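Local coordinates for protein TetR family transcriptional regulator (Mycobacterium smegmatis, PDB 5XS9) that probably represses biotin-synthesis genes as a dimeric, DNA-binding regulator of the TetR family, at residues A[64-69]-A[112-117]; A[98-103]-A[136-141]; A[74-79]-A[176-181]. All coordinates share one frame; numbering follows the deposited sequence.

Interaction 1 (A[64-69]-A[112-117])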
loop_
_atom_site.group_PDB
_atom_site.type_symbol
_atom_site.label_atom_id
_atom_site.label_comp_id
_atom_site.label_asym_id
_atom_site.label_seq_id
_atom_site.Cartn_x
_atom_site.Cartn_y
_atom_site.Cartn_z
ATOM N N THR A 64 -4.435 -21.407 1.534
ATOM C CA THR A 64 -4.124 -22.729 0.989
ATOM C C THR A 64 -3.291 -23.439 2.001
ATOM O O THR A 64 -2.573 -22.780 2.792
ATOM C CB THR A 64 -3.486 -22.617 -0.411
ATOM O OG1 THR A 64 -3.329 -23.938 -0.971
ATOM C CG2 THR A 64 -2.170 -21.796 -0.347
ATOM N N ASP A 65 -3.401 -24.770 2.031
ATOM C CA ASP A 65 -2.614 -25.541 2.970
ATOM C C ASP A 65 -1.209 -25.747 2.379
ATOM O O ASP A 65 -1.031 -26.311 1.304
ATOM C CB ASP A 65 -3.311 -26.884 3.237
ATOM C CG ASP A 65 -2.553 -27.758 4.272
ATOM O OD1 ASP A 65 -1.574 -27.311 4.969
ATOM O OD2 ASP A 65 -2.975 -28.919 4.387
ATOM N N THR A 66 -0.221 -25.227 3.054
ATOM C CA THR A 66 1.143 -25.260 2.561
ATOM C C THR A 66 2.010 -26.196 3.417
ATOM O O THR A 66 3.174 -26.317 3.105
ATOM C CB THR A 66 1.783 -23.848 2.575
ATOM O OG1 THR A 66 1.820 -23.356 3.922
ATOM C CG2 THR A 66 1.031 -22.892 1.637
ATOM N N ALA A 67 1.432 -26.823 4.454
ATOM C CA ALA A 67 2.100 -27.746 5.423
ATOM C C ALA A 67 3.092 -28.708 4.787
ATOM O O ALA A 67 4.140 -28.942 5.334
ATOM C CB ALA A 67 1.042 -28.564 6.173
ATOM N N ASP A 68 2.751 -29.244 3.619
ATOM C CA ASP A 68 3.670 -30.140 2.882
ATOM C C ASP A 68 4.944 -29.455 2.319
ATOM O O ASP A 68 5.938 -30.135 2.014
ATOM C CB ASP A 68 2.918 -30.944 1.791
ATOM C CG ASP A 68 2.301 -30.072 0.693
ATOM O OD1 ASP A 68 2.477 -30.416 -0.493
ATOM O OD2 ASP A 68 1.628 -29.059 1.004
ATOM N N LEU A 69 4.932 -28.124 2.204
ATOM C CA LEU A 69 6.025 -27.414 1.581
ATOM C C LEU A 69 7.132 -26.975 2.562
ATOM O O LEU A 69 6.928 -26.741 3.728
ATOM C CB LEU A 69 5.482 -26.232 0.763
ATOM C CG LEU A 69 4.532 -26.561 -0.438
ATOM C CD1 LEU A 69 3.790 -25.319 -0.844
ATOM C CD2 LEU A 69 5.257 -27.081 -1.695
ATOM N N VAL A 112 -1.233 -13.952 8.155
ATOM C CA VAL A 112 -0.101 -13.493 8.890
ATOM C C VAL A 112 0.432 -14.547 9.878
ATOM O O VAL A 112 1.622 -14.826 9.917
ATOM C CB VAL A 112 -0.496 -12.225 9.691
ATOM C CG1 VAL A 112 0.461 -11.908 10.836
ATOM C CG2 VAL A 112 -0.617 -11.053 8.764
ATOM N N GLU A 113 -0.471 -15.223 10.590
ATOM C CA GLU A 113 -0.064 -16.306 11.478
ATOM C C GLU A 113 0.544 -17.417 10.652
ATOM O O GLU A 113 1.569 -18.024 11.006
ATOM C CB GLU A 113 -1.287 -16.780 12.333
ATOM C CG GLU A 113 -1.143 -18.160 12.963
ATOM C CD GLU A 113 -0.397 -18.207 14.316
ATOM O OE1 GLU A 113 0.383 -19.170 14.518
ATOM O OE2 GLU A 113 -0.604 -17.332 15.198
ATOM N N GLN A 114 -0.057 -17.738 9.528
ATOM C CA GLN A 114 0.552 -18.764 8.729
ATOM C C GLN A 114 1.960 -18.399 8.228
ATOM O O GLN A 114 2.856 -19.209 8.255
ATOM C CB GLN A 114 -0.382 -19.101 7.570
ATOM C CG GLN A 114 -0.000 -20.297 6.793
ATOM C CD GLN A 114 -1.160 -20.829 5.940
ATOM O OE1 GLN A 114 -2.292 -20.964 6.401
ATOM N NE2 GLN A 114 -0.856 -21.191 4.720
ATOM N N LEU A 115 2.160 -17.164 7.789
ATOM C CA LEU A 115 3.472 -16.723 7.399
ATOM C C LEU A 115 4.501 -16.724 8.577
ATOM O O LEU A 115 5.671 -16.974 8.362
ATOM C CB LEU A 115 3.418 -15.323 6.806
ATOM C CG LEU A 115 2.725 -15.196 5.442
ATOM C CD1 LEU A 115 2.521 -13.717 5.202
ATOM C CD2 LEU A 115 3.483 -15.912 4.339
ATOM N N GLY A 116 4.050 -16.401 9.781
ATOM C CA GLY A 116 4.871 -16.506 10.968
ATOM C C GLY A 116 5.421 -17.880 11.194
ATOM O O GLY A 116 6.558 -18.006 11.558
ATOM N N ARG A 117 4.668 -18.933 10.883
ATOM C CA ARG A 117 5.249 -20.285 10.933
ATOM C C ARG A 117 6.415 -20.568 9.966
ATOM O O ARG A 117 7.377 -21.279 10.285
ATOM C CB ARG A 117 4.146 -21.317 10.779
ATOM C CG ARG A 117 3.161 -21.247 11.982
ATOM C CD ARG A 117 2.146 -22.410 11.991
ATOM N NE ARG A 117 0.918 -22.038 11.269
ATOM C CZ ARG A 117 -0.192 -21.534 11.822
ATOM N NH1 ARG A 117 -0.283 -21.366 13.148
ATOM N NH2 ARG A 117 -1.233 -21.190 11.040
HETATM O O HOH W 1 1.917 -20.871 4.087
#
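Q114 NE2 has two hydrogen-bond acceptors, the backbone carbonyl of T64 and a bridging water. The bond to the protein is the direct link between segments 64-69 and 112-117. Q114 NE2 lies 3.0 Å from T64 O, and the N-H points at the oxygen at 164°. The nitrogen stands nearly along the C=O axis of T64, at a C=O...N angle of 180°. T64 O also lies close to the plane of the Q114 amide, so the N-H is used in its own plane.

The water takes the second bond, from Q114 NE2 at 2.9 Å. The same water is also near T66 OG1, at a short 2.5 Å, and appears to bridge the hydroxyl and the amide. The direct gap from T66 OG1 to Q114 NE2 is longer, 3.5 Å. Two bonds on one NH2 group fix the rotation of the amide. Q114 reaches this place with CG anti to its backbone N (chi1 -170°) and the rest of the chain extended. The T66 side chain comes toward it from the opposite direction.

Segment 112-117 is part of helix 106-122 in the C-terminal domain, which in TetR-family regulators usually binds the ligand. Segment 64-69 belongs to the loop that leads from helix 47-58 into helix 71-87. The glutamine thus fastens this loop to the flank of a helix. T66 and Q114 both also pack on S78 of helix 71-87.

The loop has its own order. D65 OD1 accepts from A67 N at 3.1 Å, an Asx turn, and the A67 N-H comes to the oxygen from above the carboxylate plane. T66 to L69 then form a type I beta turn, with L69 N bonded to T66 O.

Interaction 2 (A[98-103]-A[136-141]); sequences ASFASG and VIYYVL
F100 carries the whole contact from the 98-103 side. It sits in the last turn of helix 92-101, and its ring reaches three side chains of helix 129-155. CG is anti to the backbone N (chi1 -179°), which sends the ring out from its helix toward I137, Y138 and L141.

One side of the ring does the touching. F100 CE2 lies 3.9 Å from I137 CG2. The same CE2 meets Y138 CE1 at 3.8 Å. Here the tyrosine carbon is at the edge of the F100 ring, near its plane, and the two side chains cross at about a right angle. F100 CD2 rests 4.1 Å from L141 CD1. I137 and L141, one turn apart on the same face of the helix, each offer a methyl group, and Y138 adds ring carbon CE1.

A few residues on, S102 N still bonds to A98 O at 2.9 Å. G103 then leaves helical geometry with positive phi and forms a Schellman motif, its N bonded to F100 O.

The second subunit also packs here. R150 of that subunit makes a cation-pi contact with F100, and Y138 OH is hydrogen-bonded to D146 OD2 of the second subunit. The contact is apolar helix packing beside the subunit interface, in the all-helical C-terminal domain through which TetR-family regulators dimerise.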
loop_
_atom_site.group_PDB
_atom_site.type_symbol
_atom_site.label_atom_id
_atom_site.label_comp_id
_atom_site.label_asym_id
_atom_site.label_seq_id
_atom_site.Cartn_x
_atom_site.Cartn_y
_atom_site.Cartn_z
ATOM N N ALA A 98 -7.072 -1.623 4.012
ATOM C CA ALA A 98 -7.785 -0.846 5.009
ATOM C C ALA A 98 -8.439 -1.758 6.055
ATOM O O ALA A 98 -8.477 -1.416 7.263
ATOM C CB ALA A 98 -8.785 0.136 4.381
ATOM N N SER A 99 -8.877 -2.949 5.673
ATOM C CA SER A 99 -9.448 -3.839 6.665
ATOM C C SER A 99 -8.438 -4.480 7.584
ATOM O O SER A 99 -8.732 -4.719 8.741
ATOM C CB SER A 99 -10.331 -4.917 6.034
ATOM O OG SER A 99 -11.466 -4.303 5.434
ATOM N N PHE A 100 -7.245 -4.771 7.091
ATOM C CA PHE A 100 -6.150 -5.223 7.912
ATOM C C PHE A 100 -5.831 -4.144 8.929
ATOM O O PHE A 100 -5.690 -4.442 10.113
ATOM C CB PHE A 100 -4.907 -5.484 7.046
ATOM C CG PHE A 100 -3.722 -5.986 7.772
ATOM C CD1 PHE A 100 -3.830 -6.968 8.749
ATOM C CD2 PHE A 100 -2.470 -5.565 7.406
ATOM C CE1 PHE A 100 -2.724 -7.418 9.445
ATOM C CE2 PHE A 100 -1.354 -6.044 8.058
ATOM C CZ PHE A 100 -1.471 -6.981 9.065
ATOM N N ALA A 101 -5.761 -2.898 8.455
ATOM C CA ALA A 101 -5.398 -1.770 9.323
ATOM C C ALA A 101 -6.478 -1.546 10.429
ATOM O O ALA A 101 -6.175 -1.133 11.528
ATOM C CB ALA A 101 -5.281 -0.527 8.496
ATOM N N SER A 102 -7.740 -1.740 10.095
ATOM C CA SER A 102 -8.794 -1.494 11.046
ATOM C C SER A 102 -8.998 -2.730 11.938
ATOM O O SER A 102 -9.823 -2.691 12.809
ATOM C CB SER A 102 -10.065 -1.136 10.304
ATOM O OG SER A 102 -10.591 -2.365 9.821
ATOM N N GLY A 103 -8.281 -3.830 11.704
ATOM C CA GLY A 103 -8.486 -5.055 12.440
ATOM C C GLY A 103 -9.760 -5.843 12.115
ATOM O O GLY A 103 -10.137 -6.699 12.916
ATOM N N VAL A 136 6.294 -9.149 5.161
ATOM C CA VAL A 136 5.861 -9.794 3.923
ATOM C C VAL A 136 4.509 -9.278 3.501
ATOM O O VAL A 136 4.337 -8.900 2.322
ATOM C CB VAL A 136 5.850 -11.309 4.094
ATOM C CG1 VAL A 136 5.305 -12.059 2.835
ATOM C CG2 VAL A 136 7.258 -11.821 4.488
ATOM N N ILE A 137 3.562 -9.151 4.449
ATOM C CA ILE A 137 2.248 -8.661 4.053
ATOM C C ILE A 137 2.321 -7.249 3.523
ATOM O O ILE A 137 1.600 -6.920 2.562
ATOM C CB ILE A 137 1.215 -8.769 5.213
ATOM C CG1 ILE A 137 0.897 -10.210 5.464
ATOM C CG2 ILE A 137 -0.056 -8.030 4.915
ATOM C CD1 ILE A 137 0.327 -10.941 4.272
ATOM N N TYR A 138 3.076 -6.374 4.215
ATOM C CA TYR A 138 3.167 -5.028 3.755
ATOM C C TYR A 138 3.729 -4.950 2.352
ATOM O O TYR A 138 3.270 -4.121 1.547
ATOM C CB TYR A 138 3.968 -4.162 4.702
ATOM C CG TYR A 138 3.358 -4.006 6.057
ATOM C CD1 TYR A 138 2.020 -3.742 6.211
ATOM C CD2 TYR A 138 4.159 -4.051 7.209
ATOM C CE1 TYR A 138 1.489 -3.622 7.463
ATOM C CE2 TYR A 138 3.637 -3.865 8.462
ATOM C CZ TYR A 138 2.313 -3.621 8.583
ATOM O OH TYR A 138 1.729 -3.466 9.842
ATOM N N TYR A 139 4.720 -5.749 2.067
ATOM C CA TYR A 139 5.205 -5.817 0.691
ATOM C C TYR A 139 4.094 -6.213 -0.323
ATOM O O TYR A 139 3.912 -5.572 -1.388
ATOM C CB TYR A 139 6.405 -6.738 0.550
ATOM C CG TYR A 139 6.686 -7.153 -0.887
ATOM C CD1 TYR A 139 7.149 -6.242 -1.809
ATOM C CD2 TYR A 139 6.327 -8.417 -1.363
ATOM C CE1 TYR A 139 7.384 -6.602 -3.125
ATOM C CE2 TYR A 139 6.512 -8.763 -2.693
ATOM C CZ TYR A 139 7.049 -7.853 -3.589
ATOM O OH TYR A 139 7.311 -8.173 -4.943
ATOM N N VAL A 140 3.367 -7.245 0.020
ATOM C CA VAL A 140 2.368 -7.792 -0.918
ATOM C C VAL A 140 1.241 -6.758 -1.118
ATOM O O VAL A 140 0.773 -6.499 -2.225
ATOM C CB VAL A 140 1.741 -9.087 -0.408
ATOM C CG1 VAL A 140 0.517 -9.462 -1.301
ATOM C CG2 VAL A 140 2.754 -10.176 -0.342
ATOM N N LEU A 141 0.828 -6.118 -0.048
ATOM C CA LEU A 141 -0.149 -5.069 -0.170
ATOM C C LEU A 141 0.291 -3.802 -0.892
ATOM O O LEU A 141 -0.476 -3.240 -1.705
ATOM C CB LEU A 141 -0.798 -4.732 1.215
ATOM C CG LEU A 141 -1.498 -5.849 1.945
ATOM C CD1 LEU A 141 -1.808 -5.327 3.358
ATOM C CD2 LEU A 141 -2.717 -6.301 1.200
#

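Interaction 3 (A[74-79]-A[176-181])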
loop_
_atom_site.group_PDB
_atom_site.type_symbol
_atom_site.label_atom_id
_atom_site.label_comp_id
_atom_site.label_asym_id
_atom_site.label_seq_id
_atom_site.Cartn_x
_atom_site.Cartn_y
_atom_site.Cartn_z
ATOM N N GLN A 74 6.335 -22.271 1.163
ATOM C CA GLN A 74 5.163 -21.777 1.833
ATOM C C GLN A 74 4.915 -20.252 1.686
ATOM O O GLN A 74 3.743 -19.790 1.564
ATOM C CB GLN A 74 5.234 -22.033 3.351
ATOM C CG GLN A 74 5.252 -23.535 3.746
ATOM C CD GLN A 74 5.524 -23.754 5.214
ATOM O OE1 GLN A 74 5.114 -22.989 6.076
ATOM N NE2 GLN A 74 6.245 -24.843 5.502
ATOM N N ILE A 75 5.990 -19.479 1.821
ATOM C CA ILE A 75 5.851 -18.034 1.685
ATOM C C ILE A 75 5.442 -17.720 0.248
ATOM O O ILE A 75 4.504 -16.966 0.016
ATOM C CB ILE A 75 7.144 -17.343 2.019
ATOM C CG1 ILE A 75 7.317 -17.427 3.560
ATOM C CG2 ILE A 75 7.069 -15.890 1.531
ATOM C CD1 ILE A 75 8.647 -17.066 3.968
ATOM N N HIS A 76 6.133 -18.321 -0.695
ATOM C CA HIS A 76 5.771 -18.088 -2.103
ATOM C C HIS A 76 4.303 -18.423 -2.354
ATOM O O HIS A 76 3.579 -17.636 -2.952
ATOM C CB HIS A 76 6.746 -18.799 -3.093
ATOM C CG HIS A 76 8.086 -18.123 -3.198
ATOM N ND1 HIS A 76 8.271 -16.939 -3.909
ATOM C CD2 HIS A 76 9.315 -18.477 -2.737
ATOM C CE1 HIS A 76 9.541 -16.579 -3.831
ATOM N NE2 HIS A 76 10.194 -17.490 -3.125
ATOM N N GLU A 77 3.856 -19.585 -1.882
ATOM C CA GLU A 77 2.526 -20.096 -2.211
ATOM C C GLU A 77 1.481 -19.243 -1.581
ATOM O O GLU A 77 0.523 -18.774 -2.243
ATOM C CB GLU A 77 2.397 -21.611 -1.814
ATOM C CG GLU A 77 1.201 -22.323 -2.371
ATOM C CD GLU A 77 1.320 -22.696 -3.875
ATOM O OE1 GLU A 77 2.388 -22.558 -4.501
ATOM O OE2 GLU A 77 0.311 -23.167 -4.433
ATOM N N SER A 78 1.665 -18.878 -0.300
ATOM C CA SER A 78 0.729 -17.996 0.356
ATOM C C SER A 78 0.593 -16.608 -0.238
ATOM O O SER A 78 -0.501 -16.041 -0.322
ATOM C CB SER A 78 1.005 -17.876 1.868
ATOM O OG SER A 78 0.674 -19.148 2.449
ATOM N N CYS A 79 1.709 -16.016 -0.610
ATOM C CA CYS A 79 1.688 -14.652 -1.112
ATOM C C CYS A 79 1.092 -14.624 -2.520
ATOM O O CYS A 79 0.396 -13.705 -2.834
ATOM C CB CYS A 79 3.143 -14.145 -1.150
ATOM S SG CYS A 79 3.679 -13.744 0.590
ATOM N N PHE A 176 10.209 -11.520 -7.694
ATOM C CA PHE A 176 11.562 -11.034 -7.417
ATOM C C PHE A 176 11.577 -10.407 -5.986
ATOM O O PHE A 176 12.459 -10.722 -5.221
ATOM C CB PHE A 176 11.999 -9.940 -8.418
ATOM C CG PHE A 176 13.365 -9.427 -8.158
ATOM C CD1 PHE A 176 14.463 -10.044 -8.727
ATOM C CD2 PHE A 176 13.569 -8.359 -7.255
ATOM C CE1 PHE A 176 15.739 -9.625 -8.417
ATOM C CE2 PHE A 176 14.843 -7.939 -6.987
ATOM C CZ PHE A 176 15.922 -8.574 -7.532
ATOM N N GLY A 177 10.558 -9.645 -5.637
ATOM C CA GLY A 177 10.472 -9.006 -4.291
ATOM C C GLY A 177 10.243 -10.043 -3.220
ATOM O O GLY A 177 10.806 -9.973 -2.152
ATOM N N LEU A 178 9.403 -11.020 -3.494
ATOM C CA LEU A 178 9.210 -12.116 -2.584
ATOM C C LEU A 178 10.507 -12.886 -2.312
ATOM O O LEU A 178 10.857 -13.239 -1.181
ATOM C CB LEU A 178 8.187 -13.114 -3.121
ATOM C CG LEU A 178 6.710 -12.823 -2.924
ATOM C CD1 LEU A 178 5.899 -14.075 -3.258
ATOM C CD2 LEU A 178 6.438 -12.432 -1.478
ATOM N N GLN A 179 11.256 -13.115 -3.343
ATOM C CA GLN A 179 12.544 -13.739 -3.172
ATOM C C GLN A 179 13.550 -12.971 -2.344
ATOM O O GLN A 179 14.319 -13.575 -1.600
ATOM C CB GLN A 179 13.147 -14.133 -4.534
ATOM C CG GLN A 179 14.320 -15.091 -4.465
ATOM C CD GLN A 179 14.004 -16.420 -3.725
ATOM O OE1 GLN A 179 12.939 -17.026 -3.890
ATOM N NE2 GLN A 179 14.923 -16.833 -2.859
ATOM N N LEU A 180 13.604 -11.668 -2.477
ATOM C CA LEU A 180 14.419 -10.848 -1.595
ATOM C C LEU A 180 14.000 -11.022 -0.167
ATOM O O LEU A 180 14.859 -11.128 0.697
ATOM C CB LEU A 180 14.288 -9.345 -1.860
ATOM C CG LEU A 180 14.977 -8.751 -3.065
ATOM C CD1 LEU A 180 14.656 -7.267 -3.114
ATOM C CD2 LEU A 180 16.480 -8.952 -2.974
ATOM N N LEU A 181 12.682 -11.021 0.087
ATOM C CA LEU A 181 12.235 -11.246 1.445
ATOM C C LEU A 181 12.611 -12.610 1.993
ATOM O O LEU A 181 13.000 -12.733 3.123
ATOM C CB LEU A 181 10.719 -11.068 1.528
ATOM C CG LEU A 181 10.267 -9.627 1.425
ATOM C CD1 LEU A 181 8.776 -9.656 1.201
ATOM C CD2 LEU A 181 10.652 -8.910 2.713
#
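The H76 ring and the Q179 amide lie almost parallel, their planes 15° apart, although the two side chains cross at a slant. They meet through a hydrogen bond from H76 NE2 to Q179 OE1, 2.9 Å long. The bond is bent, with an N-H...O angle of 137°. The oxygen sits at the edge of the imidazole, near its plane. Relative to the carbonyl plane of Q179 the donor is clearly tilted. Q179 needs a bend at chi2 to bring its carbonyl to the ring edge.

L178 runs past H76 in the opposite direction. Its CB lies 3.8 Å from H76 CE1, and its CD1 approaches H76 ND1 at a similar distance. The branch ends of L178 then reach C79. L178 CD1 is 3.5 Å from C79 CB, tighter than usual for two carbons. L178 CD2 lies 3.7 Å from C79 SG. CD1 therefore touches both the cysteine and the imidazole, CD2 the cysteine, and CB the imidazole.

The short helix segments run roughly antiparallel, at 142°, and their axes come within 10.4 Å. H76 and L178 are the closest pair by CA atoms.

V182, further along helix 170-186, also packs on H76, and D183 receives a weak hydrogen bond from Q179 NE2. Helix 129-155 packs on both segments: V136 and V140 meet C79, and Y139 meets L178. Beyond helix 170-186 lies the second subunit, whose L181 packs on L181 of this chain.

In the fold
Interactions 2 and 3 join helices, while interaction 1 joins a loop to a helix. Interaction 2 is buried, about 7 Å from the chain centre to the centre of the contact, and is purely apolar across its segments. Interaction 3 is also buried but lies further out, and mixes leucine packing with one polar bond. Interaction 1 is only partly buried and polar, with a water between loop and helix. Interactions 1 and 3 share the surroundings of helix 71-87: L69 O pairs with Q74 NE2, probably by a hydrogen bond. Helix 129-155 connects the rest, since I137 packs on V112 and L115, and V136 on C79. Interactions 2 and 3 both touch the second subunit; interaction 1 does not.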